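Local coordinates for protein TASOR (Homo sapiens, PDB 6TL1) that forms part of the HUSH complex, which maintains epigenetic silencing by promoting recruitment of SETDB1 and MORC2 to chromatin rich in H3K9me3, at residues F14-V17 against V18-L21; A173-A176 against Y177-T180; K49-T52 against E53-E57. All blocks are in the same frame, centred on the assembly; numbering follows the deposited sequence.

Contact 1: F14-V17 against V18-L21; sequences FEDV and VNIL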
ATOM      1  N   PHE A  14      10.400   1.115 -17.168  1.00 40.82           N
ATOM      2  CA  PHE A  14      10.905   1.921 -16.064  1.00 41.59           C
ATOM      3  C   PHE A  14      10.046   3.159 -15.852  1.00 43.99           C
ATOM      4  O   PHE A  14       9.680   3.486 -14.715  1.00 41.31           O
ATOM      5  CB  PHE A  14      12.357   2.307 -16.348  1.00 43.90           C
ATOM      6  CG  PHE A  14      13.047   3.026 -15.220  1.00 47.92           C
ATOM      7  CD1 PHE A  14      12.926   4.403 -15.086  1.00 48.68           C
ATOM      8  CD2 PHE A  14      13.832   2.338 -14.312  1.00 45.00           C
ATOM      9  CE1 PHE A  14      13.571   5.075 -14.066  1.00 49.12           C
ATOM     10  CE2 PHE A  14      14.479   3.009 -13.286  1.00 47.47           C
ATOM     11  CZ  PHE A  14      14.347   4.375 -13.167  1.00 49.10           C
ATOM     12  N   GLU A  15       9.677   3.839 -16.942  1.00 44.62           N
ATOM     13  CA  GLU A  15       8.923   5.076 -16.799  1.00 48.01           C
ATOM     14  C   GLU A  15       7.463   4.821 -16.459  1.00 44.23           C
ATOM     15  O   GLU A  15       6.836   5.686 -15.841  1.00 43.66           O
ATOM     16  CB  GLU A  15       8.999   5.892 -18.095  1.00 49.79           C
ATOM     17  CG  GLU A  15      10.408   6.330 -18.500  1.00 53.55           C
ATOM     18  CD  GLU A  15      11.122   7.136 -17.425  1.00 61.70           C
ATOM     19  OE1 GLU A  15      10.451   7.911 -16.708  1.00 64.01           O
ATOM     20  OE2 GLU A  15      12.357   6.982 -17.290  1.00 66.93           O
ATOM     21  N   ASP A  16       6.932   3.642 -16.803  1.00 39.29           N
ATOM     22  CA  ASP A  16       5.614   3.229 -16.316  1.00 46.45           C
ATOM     23  C   ASP A  16       5.592   3.102 -14.795  1.00 41.93           C
ATOM     24  O   ASP A  16       4.624   3.508 -14.141  1.00 41.44           O
ATOM     25  CB  ASP A  16       5.191   1.908 -16.966  1.00 49.42           C
ATOM     26  CG  ASP A  16       4.654   2.083 -18.385  1.00 57.11           C
ATOM     27  OD1 ASP A  16       4.416   3.231 -18.816  1.00 58.43           O
ATOM     28  OD2 ASP A  16       4.471   1.056 -19.073  1.00 60.95           O
ATOM     29  N   VAL A  17       6.616   2.468 -14.218  1.00 41.94           N
ATOM     30  CA  VAL A  17       6.668   2.313 -12.766  1.00 43.49           C
ATOM     31  C   VAL A  17       6.806   3.672 -12.098  1.00 40.27           C
ATOM     32  O   VAL A  17       6.121   3.974 -11.118  1.00 39.77           O
ATOM     33  CB  VAL A  17       7.819   1.380 -12.362  1.00 44.54           C
ATOM     34  CG1 VAL A  17       7.898   1.270 -10.837  1.00 40.94           C
ATOM     35  CG2 VAL A  17       7.626   0.018 -12.999  1.00 42.09           C
ATOM     36  N   VAL A  18       7.703   4.507 -12.624  1.00 37.88           N
ATOM     37  CA  VAL A  18       7.853   5.862 -12.111  1.00 38.87           C
ATOM     38  C   VAL A  18       6.554   6.632 -12.286  1.00 38.26           C
ATOM     39  O   VAL A  18       6.183   7.422 -11.411  1.00 41.81           O
ATOM     40  CB  VAL A  18       9.050   6.567 -12.782  1.00 43.52           C
ATOM     41  CG1 VAL A  18       9.008   8.051 -12.533  1.00 45.56           C
ATOM     42  CG2 VAL A  18      10.357   6.002 -12.244  1.00 44.67           C
ATOM     43  N   ASN A  19       5.804   6.369 -13.371  1.00 36.61           N
ATOM     44  CA  ASN A  19       4.564   7.114 -13.574  1.00 38.07           C
ATOM     45  C   ASN A  19       3.518   6.766 -12.527  1.00 39.90           C
ATOM     46  O   ASN A  19       2.683   7.613 -12.196  1.00 40.42           O
ATOM     47  CB  ASN A  19       3.959   6.864 -14.957  1.00 37.91           C
ATOM     48  CG  ASN A  19       4.717   7.575 -16.061  1.00 36.20           C
ATOM     49  OD1 ASN A  19       5.520   8.438 -15.786  1.00 38.11           O
ATOM     50  ND2 ASN A  19       4.429   7.234 -17.317  1.00 36.58           N
ATOM     51  N   ILE A  20       3.526   5.528 -12.025  1.00 38.12           N
ATOM     52  CA  ILE A  20       2.635   5.173 -10.920  1.00 38.41           C
ATOM     53  C   ILE A  20       2.957   6.034  -9.703  1.00 36.59           C
ATOM     54  O   ILE A  20       2.060   6.597  -9.064  1.00 39.17           O
ATOM     55  CB  ILE A  20       2.764   3.674 -10.596  1.00 37.65           C
ATOM     56  CG1 ILE A  20       2.319   2.818 -11.794  1.00 34.89           C
ATOM     57  CG2 ILE A  20       1.937   3.320  -9.346  1.00 38.48           C
ATOM     58  CD1 ILE A  20       2.759   1.394 -11.658  1.00 38.74           C
ATOM     59  N   LEU A  21       4.245   6.207  -9.408  1.00 36.93           N
ATOM     60  CA  LEU A  21       4.627   7.051  -8.275  1.00 39.18           C
ATOM     61  C   LEU A  21       4.271   8.516  -8.519  1.00 40.99           C
ATOM     62  O   LEU A  21       3.639   9.154  -7.668  1.00 39.55           O
ATOM     63  CB  LEU A  21       6.121   6.907  -8.000  1.00 36.97           C
ATOM     64  CG  LEU A  21       6.567   5.495  -7.591  1.00 38.09           C
ATOM     65  CD1 LEU A  21       8.031   5.308  -7.891  1.00 36.68           C
ATOM     66  CD2 LEU A  21       6.291   5.226  -6.125  1.00 41.09           C
TER
HETATM   67  O   HOH W   1       8.171   9.115 -16.401  1.00 47.01           O
HETATM   68  O   HOH W   2       2.649   5.035 -17.541  1.00 53.38           O

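Contact 2: A173-A176 against Y177-T180; sequences AYRA and YELT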
ATOM      1  N   ALA A 173       0.236  18.280   7.486  1.00 46.91           N
ATOM      2  CA  ALA A 173      -0.959  18.270   8.316  1.00 49.49           C
ATOM      3  C   ALA A 173      -0.835  17.227   9.429  1.00 44.08           C
ATOM      4  O   ALA A 173      -0.161  16.205   9.287  1.00 39.45           O
ATOM      5  CB  ALA A 173      -2.192  17.987   7.459  1.00 52.27           C
ATOM      6  N   TYR A 174      -1.487  17.504  10.552  1.00 48.49           N
ATOM      7  CA  TYR A 174      -1.410  16.621  11.712  1.00 47.76           C
ATOM      8  C   TYR A 174      -1.827  15.198  11.353  1.00 45.67           C
ATOM      9  O   TYR A 174      -2.946  14.969  10.889  1.00 48.49           O
ATOM     10  CB  TYR A 174      -2.314  17.152  12.814  1.00 49.52           C
ATOM     11  CG  TYR A 174      -2.190  16.405  14.118  1.00 46.81           C
ATOM     12  CD1 TYR A 174      -1.023  16.484  14.869  1.00 51.37           C
ATOM     13  CD2 TYR A 174      -3.219  15.592  14.580  1.00 45.89           C
ATOM     14  CE1 TYR A 174      -0.897  15.813  16.069  1.00 52.94           C
ATOM     15  CE2 TYR A 174      -3.100  14.895  15.783  1.00 46.63           C
ATOM     16  CZ  TYR A 174      -1.933  15.010  16.517  1.00 49.48           C
ATOM     17  OH  TYR A 174      -1.797  14.339  17.710  1.00 49.60           O
ATOM     18  N   ARG A 175      -0.921  14.243  11.574  1.00 44.56           N
ATOM     19  CA  ARG A 175      -1.196  12.817  11.379  1.00 43.21           C
ATOM     20  C   ARG A 175      -1.604  12.501   9.946  1.00 39.20           C
ATOM     21  O   ARG A 175      -2.352  11.552   9.703  1.00 38.94           O
ATOM     22  CB  ARG A 175      -2.266  12.325  12.357  1.00 45.71           C
ATOM     23  CG  ARG A 175      -1.854  12.430  13.810  1.00 50.32           C
ATOM     24  CD  ARG A 175      -0.885  11.320  14.229  1.00 48.69           C
ATOM     25  NE  ARG A 175      -0.805  11.232  15.687  1.00 49.91           N
ATOM     26  CZ  ARG A 175       0.033  11.940  16.437  1.00 49.78           C
ATOM     27  NH1 ARG A 175       0.883  12.786  15.868  1.00 45.66           N
ATOM     28  NH2 ARG A 175       0.021  11.798  17.756  1.00 50.85           N
ATOM     29  N   ALA A 176      -1.107  13.295   8.994  1.00 37.56           N
ATOM     30  CA  ALA A 176      -1.394  13.054   7.585  1.00 35.63           C
ATOM     31  C   ALA A 176      -1.005  11.637   7.178  1.00 33.20           C
ATOM     32  O   ALA A 176      -1.720  10.979   6.422  1.00 31.84           O
ATOM     33  CB  ALA A 176      -0.659  14.090   6.724  1.00 36.42           C
ATOM     34  N   TYR A 177       0.129  11.157   7.681  1.00 32.62           N
ATOM     35  CA  TYR A 177       0.605   9.831   7.328  1.00 38.40           C
ATOM     36  C   TYR A 177      -0.384   8.745   7.756  1.00 36.20           C
ATOM     37  O   TYR A 177      -0.766   7.890   6.950  1.00 34.78           O
ATOM     38  CB  TYR A 177       1.980   9.617   7.950  1.00 40.07           C
ATOM     39  CG  TYR A 177       2.459   8.201   7.859  1.00 40.50           C
ATOM     40  CD1 TYR A 177       2.758   7.637   6.634  1.00 38.44           C
ATOM     41  CD2 TYR A 177       2.612   7.422   9.003  1.00 40.42           C
ATOM     42  CE1 TYR A 177       3.200   6.337   6.542  1.00 36.59           C
ATOM     43  CE2 TYR A 177       3.053   6.116   8.920  1.00 39.10           C
ATOM     44  CZ  TYR A 177       3.346   5.581   7.683  1.00 39.59           C
ATOM     45  OH  TYR A 177       3.784   4.281   7.569  1.00 39.05           O
ATOM     46  N   GLU A 178      -0.799   8.755   9.030  1.00 34.26           N
ATOM     47  CA  GLU A 178      -1.728   7.741   9.531  1.00 38.39           C
ATOM     48  C   GLU A 178      -3.131   7.897   8.951  1.00 38.37           C
ATOM     49  O   GLU A 178      -3.841   6.897   8.775  1.00 40.16           O
ATOM     50  CB  GLU A 178      -1.770   7.776  11.061  1.00 38.52           C
ATOM     51  CG  GLU A 178      -0.440   7.399  11.687  1.00 42.37           C
ATOM     52  CD  GLU A 178       0.485   8.605  11.901  1.00 44.48           C
ATOM     53  OE1 GLU A 178       0.343   9.618  11.179  1.00 42.71           O
ATOM     54  OE2 GLU A 178       1.390   8.510  12.759  1.00 46.41           O
ATOM     55  N   LEU A 179      -3.568   9.129   8.678  1.00 35.32           N
ATOM     56  CA  LEU A 179      -4.923   9.305   8.171  1.00 37.03           C
ATOM     57  C   LEU A 179      -5.060   8.964   6.689  1.00 37.78           C
ATOM     58  O   LEU A 179      -6.191   8.830   6.209  1.00 36.40           O
ATOM     59  CB  LEU A 179      -5.393  10.744   8.408  1.00 36.75           C
ATOM     60  CG  LEU A 179      -5.691  11.162   9.851  1.00 42.35           C
ATOM     61  CD1 LEU A 179      -5.793  12.687   9.948  1.00 39.75           C
ATOM     62  CD2 LEU A 179      -6.987  10.505  10.356  1.00 40.64           C
ATOM     63  N   THR A 180      -3.956   8.826   5.946  1.00 36.81           N
ATOM     64  CA  THR A 180      -4.008   8.494   4.527  1.00 31.02           C
ATOM     65  C   THR A 180      -3.562   7.057   4.265  1.00 35.78           C
ATOM     66  O   THR A 180      -2.922   6.771   3.248  1.00 36.08           O
ATOM     67  CB  THR A 180      -3.171   9.471   3.701  1.00 31.92           C
ATOM     68  OG1 THR A 180      -1.815   9.423   4.147  1.00 28.98           O
ATOM     69  CG2 THR A 180      -3.717  10.906   3.850  1.00 35.88           C
TER

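Contact 3: K49-T52 against E53-E57; sequences KEFT and EKRRE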
ATOM      1  N   LYS A  49      -1.206 -15.668  -8.335  1.00 40.04           N
ATOM      2  CA  LYS A  49      -2.291 -16.645  -8.366  1.00 46.82           C
ATOM      3  C   LYS A  49      -3.348 -16.323  -7.331  1.00 42.62           C
ATOM      4  O   LYS A  49      -4.545 -16.353  -7.642  1.00 44.10           O
ATOM      5  CB  LYS A  49      -1.774 -18.074  -8.125  1.00 51.72           C
ATOM      6  CG  LYS A  49      -0.941 -18.648  -9.230  1.00 61.94           C
ATOM      7  CD  LYS A  49      -0.826 -20.172  -9.161  1.00 72.43           C
ATOM      8  CE  LYS A  49       0.629 -20.593  -9.031  1.00 72.49           C
ATOM      9  NZ  LYS A  49       0.950 -21.921  -9.632  1.00 77.01           N
ATOM     10  N   GLU A  50      -2.932 -15.991  -6.109  1.00 47.51           N
ATOM     11  CA  GLU A  50      -3.913 -15.817  -5.052  1.00 45.09           C
ATOM     12  C   GLU A  50      -4.629 -14.480  -5.181  1.00 39.02           C
ATOM     13  O   GLU A  50      -5.813 -14.387  -4.848  1.00 40.97           O
ATOM     14  CB  GLU A  50      -3.242 -15.963  -3.693  1.00 46.60           C
ATOM     15  CG  GLU A  50      -2.592 -17.326  -3.539  1.00 57.19           C
ATOM     16  CD  GLU A  50      -2.378 -17.760  -2.101  1.00 62.28           C
ATOM     17  OE1 GLU A  50      -2.084 -16.910  -1.236  1.00 60.86           O
ATOM     18  OE2 GLU A  50      -2.434 -18.986  -1.856  1.00 67.91           O
ATOM     19  N   PHE A  51      -3.954 -13.462  -5.730  1.00 37.51           N
ATOM     20  CA  PHE A  51      -4.621 -12.204  -6.055  1.00 37.96           C
ATOM     21  C   PHE A  51      -5.705 -12.442  -7.097  1.00 40.25           C
ATOM     22  O   PHE A  51      -6.856 -12.011  -6.938  1.00 38.50           O
ATOM     23  CB  PHE A  51      -3.579 -11.186  -6.550  1.00 32.11           C
ATOM     24  CG  PHE A  51      -4.116  -9.796  -6.785  1.00 37.85           C
ATOM     25  CD1 PHE A  51      -4.659  -9.447  -8.012  1.00 40.39           C
ATOM     26  CD2 PHE A  51      -4.026  -8.818  -5.792  1.00 36.45           C
ATOM     27  CE1 PHE A  51      -5.137  -8.165  -8.237  1.00 39.03           C
ATOM     28  CE2 PHE A  51      -4.505  -7.534  -6.016  1.00 36.68           C
ATOM     29  CZ  PHE A  51      -5.053  -7.209  -7.238  1.00 33.63           C
ATOM     30  N   THR A  52      -5.359 -13.170  -8.162  1.00 41.46           N
ATOM     31  CA  THR A  52      -6.333 -13.464  -9.207  1.00 43.61           C
ATOM     32  C   THR A  52      -7.479 -14.310  -8.670  1.00 44.60           C
ATOM     33  O   THR A  52      -8.647 -14.053  -8.980  1.00 45.31           O
ATOM     34  CB  THR A  52      -5.649 -14.194 -10.360  1.00 47.50           C
ATOM     35  OG1 THR A  52      -4.823 -13.282 -11.096  1.00 50.51           O
ATOM     36  CG2 THR A  52      -6.680 -14.837 -11.282  1.00 48.96           C
ATOM     37  N   GLU A  53      -7.164 -15.311  -7.845  1.00 44.63           N
ATOM     38  CA  GLU A  53      -8.210 -16.122  -7.232  1.00 49.11           C
ATOM     39  C   GLU A  53      -9.127 -15.263  -6.364  1.00 47.23           C
ATOM     40  O   GLU A  53     -10.356 -15.377  -6.440  1.00 47.31           O
ATOM     41  CB  GLU A  53      -7.564 -17.235  -6.404  1.00 51.10           C
ATOM     42  CG  GLU A  53      -8.511 -18.064  -5.561  1.00 59.01           C
ATOM     43  CD  GLU A  53      -9.571 -18.779  -6.373  1.00 67.41           C
ATOM     44  OE1 GLU A  53     -10.730 -18.835  -5.910  1.00 73.59           O
ATOM     45  OE2 GLU A  53      -9.252 -19.273  -7.476  1.00 73.38           O
ATOM     46  N   LYS A  54      -8.544 -14.376  -5.555  1.00 44.65           N
ATOM     47  CA  LYS A  54      -9.348 -13.521  -4.685  1.00 42.59           C
ATOM     48  C   LYS A  54     -10.257 -12.615  -5.496  1.00 38.61           C
ATOM     49  O   LYS A  54     -11.431 -12.438  -5.159  1.00 40.40           O
ATOM     50  CB  LYS A  54      -8.438 -12.676  -3.788  1.00 39.47           C
ATOM     51  CG  LYS A  54      -9.167 -11.616  -2.959  1.00 35.04           C
ATOM     52  CD  LYS A  54     -10.027 -12.280  -1.886  1.00 36.67           C
ATOM     53  CE  LYS A  54     -10.684 -11.225  -0.987  1.00 39.47           C
ATOM     54  NZ  LYS A  54     -11.550 -11.823   0.078  1.00 36.37           N
ATOM     55  N   ARG A  55      -9.749 -12.072  -6.602  1.00 37.01           N
ATOM     56  CA  ARG A  55     -10.593 -11.222  -7.431  1.00 40.37           C
ATOM     57  C   ARG A  55     -11.797 -11.974  -7.972  1.00 36.81           C
ATOM     58  O   ARG A  55     -12.892 -11.413  -8.057  1.00 40.18           O
ATOM     59  CB  ARG A  55      -9.809 -10.613  -8.594  1.00 39.47           C
ATOM     60  CG  ARG A  55     -10.669  -9.576  -9.285  1.00 46.07           C
ATOM     61  CD  ARG A  55     -10.374  -9.419 -10.734  1.00 59.46           C
ATOM     62  NE  ARG A  55      -9.085  -8.783 -10.946  1.00 64.93           N
ATOM     63  CZ  ARG A  55      -8.050  -9.375 -11.533  1.00 74.07           C
ATOM     64  NH1 ARG A  55      -8.154 -10.623 -11.977  1.00 77.37           N
ATOM     65  NH2 ARG A  55      -6.911  -8.712 -11.687  1.00 74.91           N
ATOM     66  N   ARG A  56     -11.622 -13.237  -8.375  1.00 40.05           N
ATOM     67  CA  ARG A  56     -12.781 -13.951  -8.889  1.00 42.61           C
ATOM     68  C   ARG A  56     -13.743 -14.328  -7.768  1.00 41.00           C
ATOM     69  O   ARG A  56     -14.953 -14.434  -8.000  1.00 42.32           O
ATOM     70  CB  ARG A  56     -12.359 -15.193  -9.676  1.00 49.96           C
ATOM     71  CG  ARG A  56     -11.567 -14.895 -10.953  1.00 52.96           C
ATOM     72  CD  ARG A  56     -11.321 -16.166 -11.733  1.00 48.88           C
ATOM     73  NE  ARG A  56     -12.474 -16.477 -12.556  1.00 52.47           N
ATOM     74  CZ  ARG A  56     -12.568 -17.552 -13.321  1.00 49.79           C
ATOM     75  NH1 ARG A  56     -13.657 -17.752 -14.048  1.00 53.58           N
ATOM     76  NH2 ARG A  56     -11.571 -18.428 -13.356  1.00 51.13           N
ATOM     77  N   GLU A  57     -13.242 -14.548  -6.552  1.00 40.30           N
ATOM     78  CA  GLU A  57     -14.168 -14.790  -5.444  1.00 42.96           C
ATOM     79  C   GLU A  57     -14.944 -13.529  -5.098  1.00 42.79           C
ATOM     80  O   GLU A  57     -16.125 -13.601  -4.749  1.00 46.46           O
ATOM     81  CB  GLU A  57     -13.440 -15.314  -4.204  1.00 44.96           C
ATOM     82  CG  GLU A  57     -12.409 -16.380  -4.446  1.00 51.18           C
ATOM     83  CD  GLU A  57     -11.867 -16.962  -3.154  1.00 53.46           C
ATOM     84  OE1 GLU A  57     -12.069 -16.339  -2.088  1.00 56.83           O
ATOM     85  OE2 GLU A  57     -11.237 -18.043  -3.204  1.00 52.55           O
TER

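Contact 1: F14-V17 against V18-L21
The Phe-14 ring meets the CG2 methyl of Val-18 obliquely, one helical turn on, with ring atom CE1 3.8 Å from CG2. The other flat group of note, the Asn-19 amide, is bound at each end by a water. One water donates both to Glu-15 OE1, at 2.6 Å, and to Asn-19 OD1, at 2.8 Å. A second accepts from Asn-19 ND2 at 2.8 Å and donates to Asp-16 OD1, also at 2.8 Å. The amide suits this place because its two ends are chemically unlike: the oxygen faces a donor and the nitrogen an acceptor, which should fix the flip of the group while the two acidic side chains are joined to it through solvent. Beneath these side chains runs the alpha-helical ladder of helix 12-22. Val-18 N donates to Phe-14 O at 3.1 Å, and Ile-20 N reaches Asp-16 O at 3.1 Å; the next bond, from Leu-21 N to Val-17 O, is weak. The helix is amphipathic and lies on the antiparallel sheet of the pseudo-PARP domain. Its apolar side presses Val-17 on Leu-41, Ala-203 and Val-205, and Val-18 and Leu-21 on Tyr-36. Branched aliphatics fit here because they offer compact surfaces to the strands. With CG anti to its backbone N (chi1 -174°), Phe-14 swings its ring beside its own carbonyl, the very group that Val-18 N grips, and the ring also rests on Ala-39, Leu-7 and Pro-9.

Contact 2: A173-A176 against Y177-T180
Residues 173-176 form a type II beta turn that leads straight into the short helix 176-179; together they join strand 159-162 to strand 181-184 in the mixed sheet of the pseudo-PARP domain. Closed by the bond from Ala-176 N to Ala-173 O (3.1 Å), the turn sets Arg-175 at its third position with left-handed backbone angles (phi 59°). The same residue is the N-cap, and its carbonyl is the first to be used by the helix: Leu-179 N donates to Arg-175 O at 2.9 Å. Thr-180, just past the end of the helix, holds Ala-176 O twice, by OG1 at 2.8 Å and, weakly, by the backbone N. It can do this because its hydroxyl stands between its own backbone N and carbonyl carbon (chi1 59°), turning back toward the carbonyl of Ala-176. The small methyl of Ala-176 suits its buried start of the helix, while Tyr-177 and Leu-179 rest on Ile-97 and Ile-99. On the outer side Arg-175 and Glu-178 cross, both bent at chi2. Carboxylate atom OE1 of Glu-178 lies 3.7 Å from Arg-175 CD, alongside the aliphatic part of the arginine. Arg-175 CG in turn sits over one face of the Tyr-174 ring, offset toward the rim, and NH1 holds a glycerol, probably from crystallisation. Arg-175 NE is 4.6 Å from Glu-178 OE2. The pair is therefore an attraction of charges without a directed bond, and the Glu-178 carboxylate is probably also favoured near the amide N-H groups of the first turn.

Contact 3: K49-T52 against E53-E57
Four residues apart, Phe-51 and Arg-55 rise from the same side of helix 45-60; each turns its CG opposite its own amide nitrogen (chi1 -174° and -171°), and a bend at chi3 of Arg-55 folds the guanidinium back toward the ring. NH2 of Arg-55 arrives at the edge of the Phe-51 ring, in its plane, 3.9 Å from CE1, and the guanidinium and ring planes stand almost at right angles, 84° apart. The nitrogen thus touches the rim of the ring, and the arrangement is not a cation-pi stack over a face; the charge of Arg-55 is answered instead by Glu-70, which forms a salt bridge with NH2. Arginine suits the place, being long enough to border an aromatic ring and still reach a carboxylate beyond it.

The backbone beneath is an unbroken alpha-helical ladder, in which each amide of residues 53 to 56 donates to the carbonyl four residues earlier, in 49 to 52. The rung below the aromatic pair runs from Arg-55 N to Phe-51 O, at 2.9 Å, and ties together the same two residues whose side chains meet above it. One residue back, the CB of Lys-54 lies 3.3 Å from Glu-50 O, but the charged ends of these two residues part company, each toward a partner of its own.

Around the helix, Phe-51 is buried against Glu-70 and Met-135, residues flanking strands 71-77 and 126-134. Salt bridges tie Glu-50 to Arg-195, Lys-54 to Glu-186 and Glu-57 to Arg-197, thereby joining helix 45-60 to the chain between strands 181-184 and 199-209.

How the contacts relate
Along the chain contact 1 comes first, on helix 12-22, then contact 3 on helix 45-60, and last contact 2, the turn and short helix of 173-180. None touches another: the centre of contact 1 is 25 Å from each of the others, while contacts 2 and 3 lie 31 Å apart, centre to centre, on opposite sides of the chain's centre. Contact 1 lies against the five-stranded antiparallel sheet; the helix of contact 3 follows its strand 34-42 and packs beside the ends of strands 126-134 and 71-77. Contact 2 leads into strand 181-184 of the mixed sheet. Each thus knits its own helix locally, at well-separated places around the two sheets of TASOR's pseudo-PARP domain.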